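Local coordinates for protein probable transcriptional regulator (Pseudomonas aeruginosa, PDB 2NNN) that probably acts as a DNA-binding transcription factor of the MarR family, built on a winged helix-turn-helix fold and present as a two-chain assembly, at residues Leu81-Ala86 / Leu98-Arg103. Residues are numbered along the deposited sequence; the frame is centred on the assembly and turned at random.
Sequences LIQRSA and LSPAGR
At the base of the wing in this winged helix-turn-helix domain of the MarR family, the start of strand 82-87 meets the point where strand 93-98 gives way to helix 100-121. I82 and L98 are an antiparallel non-hydrogen-bonded pair; their side chains diverge, although both touch L47 of helix 38-50, I82 also meeting V73 of helix 66-78 and L98 meeting L106 of helix 100-121. One residue before I82, L81 O carries the main bond to the other segment. S99 N donates to L81 O over 3.1 Å with an N-H...O angle of 151°, but it arrives well above the carbonyl plane and not along a lone pair. G102 CA adds a CA-H...O contact to L81 O at 3.3 Å, with 159° at the hydrogen, so one carbonyl faces both the residue at the N-cap position and the first turn of the helix. G102 has no side chain, and its CA itself makes this close approach. The L81 side chain lies alongside this turn: with CG anti to its own carbonyl carbon (chi1 -55°), L81 CD2 comes 3.7 Å from G102 CA, while L81 CD2 and A101 CB are 4.4 Å apart. S99 OG makes no capping bond; instead its hydroxyl lies near I82 O and, outside the two segments, G80 O, both weak options for a single proton. On the exposed side of the contact, the Q83 side chain, extended beyond CG, crosses that of P100 at about a right angle. Its amide stands close to the end of the neighbouring strand without a hydrogen bond to L98 O: Q83 OE1 and L98 O, two acceptors, are 3.3 Å apart, whereas the amide nitrogen touches the proline loosely, Q83 NE2 lying 4.0 Å from P100 CD.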
ATOM      1  N   LEU A  81      15.237  20.582   2.086  1.00 45.26           N
ATOM      2  CA  LEU A  81      14.521  20.595   0.814  1.00 44.57           C
ATOM      3  C   LEU A  81      13.269  21.464   0.791  1.00 44.84           C
ATOM      4  O   LEU A  81      12.686  21.682  -0.276  1.00 44.64           O
ATOM      5  CB  LEU A  81      14.207  19.173   0.346  1.00 43.98           C
ATOM      6  CG  LEU A  81      15.378  18.190   0.213  1.00 42.77           C
ATOM      7  CD1 LEU A  81      14.836  16.860  -0.268  1.00 41.73           C
ATOM      8  CD2 LEU A  81      16.489  18.707  -0.708  1.00 38.83           C
ATOM      9  N   ILE A  82      12.856  21.962   1.955  1.00 45.06           N
ATOM     10  CA  ILE A  82      11.683  22.837   2.030  1.00 45.53           C
ATOM     11  C   ILE A  82      11.982  24.141   2.759  1.00 46.08           C
ATOM     12  O   ILE A  82      12.948  24.231   3.539  1.00 45.94           O
ATOM     13  CB  ILE A  82      10.420  22.135   2.663  1.00 45.74           C
ATOM     14  CG1 ILE A  82      10.694  21.609   4.075  1.00 45.79           C
ATOM     15  CG2 ILE A  82       9.897  21.010   1.777  1.00 44.95           C
ATOM     16  CD1 ILE A  82      10.088  22.456   5.164  1.00 46.60           C
ATOM     17  N   GLN A  83      11.157  25.151   2.476  1.00 46.41           N
ATOM     18  CA  GLN A  83      11.144  26.395   3.237  1.00 46.58           C
ATOM     19  C   GLN A  83       9.719  26.718   3.712  1.00 46.79           C
ATOM     20  O   GLN A  83       8.722  26.472   3.010  1.00 46.18           O
ATOM     21  CB  GLN A  83      11.785  27.559   2.450  1.00 46.77           C
ATOM     22  CG  GLN A  83      11.030  28.024   1.198  1.00 47.39           C
ATOM     23  CD  GLN A  83      11.884  28.795   0.167  1.00 47.50           C
ATOM     24  OE1 GLN A  83      11.360  29.211  -0.873  1.00 48.69           O
ATOM     25  NE2 GLN A  83      13.190  28.976   0.444  1.00 47.47           N
ATOM     26  N   ARG A  84       9.639  27.238   4.931  1.00 46.94           N
ATOM     27  CA  ARG A  84       8.377  27.675   5.497  1.00 46.97           C
ATOM     28  C   ARG A  84       8.333  29.201   5.555  1.00 46.92           C
ATOM     29  O   ARG A  84       9.369  29.875   5.642  1.00 46.71           O
ATOM     30  CB  ARG A  84       8.163  27.061   6.880  1.00 47.17           C
ATOM     31  CG  ARG A  84       8.059  25.531   6.903  1.00 47.71           C
ATOM     32  CD  ARG A  84       7.880  25.064   8.329  1.00 48.61           C
ATOM     33  NE  ARG A  84       7.653  23.627   8.485  1.00 49.30           N
ATOM     34  CZ  ARG A  84       8.618  22.734   8.690  1.00 50.70           C
ATOM     35  NH1 ARG A  84       9.888  23.117   8.725  1.00 51.31           N
ATOM     36  NH2 ARG A  84       8.316  21.450   8.846  1.00 52.13           N
ATOM     37  N   SER A  85       7.123  29.741   5.483  1.00 46.72           N
ATOM     38  CA  SER A  85       6.918  31.180   5.508  1.00 46.38           C
ATOM     39  C   SER A  85       5.451  31.469   5.784  1.00 46.01           C
ATOM     40  O   SER A  85       4.585  30.717   5.348  1.00 45.88           O
ATOM     41  CB  SER A  85       7.350  31.822   4.180  1.00 46.41           C
ATOM     42  OG  SER A  85       6.483  31.446   3.123  1.00 46.69           O
ATOM     43  N   ALA A  86       5.197  32.560   6.504  1.00 45.52           N
ATOM     44  CA  ALA A  86       3.862  32.993   6.914  1.00 45.36           C
ATOM     45  C   ALA A  86       2.863  33.098   5.767  1.00 45.29           C
ATOM     46  O   ALA A  86       3.176  33.623   4.699  1.00 45.03           O
ATOM     47  CB  ALA A  86       3.953  34.345   7.654  1.00 45.37           C
ATOM     48  N   LEU A  98       9.074  24.736  -1.805  1.00 43.91           N
ATOM     49  CA  LEU A  98      10.356  24.129  -2.161  1.00 44.27           C
ATOM     50  C   LEU A  98      11.510  25.100  -1.939  1.00 44.45           C
ATOM     51  O   LEU A  98      11.453  26.257  -2.371  1.00 44.80           O
ATOM     52  CB  LEU A  98      10.340  23.665  -3.623  1.00 44.17           C
ATOM     53  CG  LEU A  98      10.349  22.171  -3.983  1.00 44.32           C
ATOM     54  CD1 LEU A  98       9.437  21.325  -3.124  1.00 43.40           C
ATOM     55  CD2 LEU A  98      10.034  21.985  -5.449  1.00 44.15           C
ATOM     56  N   SER A  99      12.539  24.631  -1.240  1.00 44.70           N
ATOM     57  CA  SER A  99      13.871  25.246  -1.257  1.00 44.81           C
ATOM     58  C   SER A  99      14.467  25.280  -2.654  1.00 44.90           C
ATOM     59  O   SER A  99      14.017  24.536  -3.530  1.00 44.98           O
ATOM     60  CB  SER A  99      14.816  24.408  -0.415  1.00 44.64           C
ATOM     61  OG  SER A  99      14.783  24.867   0.909  1.00 47.29           O
ATOM     62  N   PRO A 100      15.499  26.130  -2.866  1.00 45.15           N
ATOM     63  CA  PRO A 100      16.377  25.977  -4.035  1.00 44.92           C
ATOM     64  C   PRO A 100      16.989  24.570  -4.160  1.00 44.72           C
ATOM     65  O   PRO A 100      17.022  24.011  -5.263  1.00 44.71           O
ATOM     66  CB  PRO A 100      17.478  27.024  -3.791  1.00 45.28           C
ATOM     67  CG  PRO A 100      16.821  28.064  -2.922  1.00 44.91           C
ATOM     68  CD  PRO A 100      15.867  27.306  -2.045  1.00 44.82           C
ATOM     69  N   ALA A 101      17.468  24.014  -3.048  1.00 44.45           N
ATOM     70  CA  ALA A 101      18.016  22.653  -3.032  1.00 44.46           C
ATOM     71  C   ALA A 101      16.923  21.594  -3.254  1.00 44.44           C
ATOM     72  O   ALA A 101      17.152  20.600  -3.928  1.00 45.08           O
ATOM     73  CB  ALA A 101      18.763  22.390  -1.734  1.00 44.28           C
ATOM     74  N   GLY A 102      15.744  21.833  -2.696  1.00 44.30           N
ATOM     75  CA  GLY A 102      14.568  21.013  -2.941  1.00 44.38           C
ATOM     76  C   GLY A 102      14.056  21.090  -4.361  1.00 44.32           C
ATOM     77  O   GLY A 102      13.516  20.114  -4.869  1.00 44.63           O
ATOM     78  N   ARG A 103      14.230  22.242  -5.010  1.00 44.08           N
ATOM     79  CA  ARG A 103      13.932  22.366  -6.439  1.00 44.10           C
ATOM     80  C   ARG A 103      14.967  21.616  -7.309  1.00 43.36           C
ATOM     81  O   ARG A 103      14.622  20.987  -8.315  1.00 42.90           O
ATOM     82  CB  ARG A 103      13.845  23.840  -6.850  1.00 44.47           C
ATOM     83  CG  ARG A 103      13.801  24.078  -8.367  1.00 47.39           C
ATOM     84  CD  ARG A 103      12.522  23.511  -9.000  1.00 52.20           C
ATOM     85  NE  ARG A 103      11.342  24.165  -8.425  1.00 56.09           N
ATOM     86  CZ  ARG A 103      10.076  23.933  -8.776  1.00 56.74           C
ATOM     87  NH1 ARG A 103       9.776  23.045  -9.727  1.00 55.03           N
ATOM     88  NH2 ARG A 103       9.108  24.612  -8.162  1.00 57.06           N
TER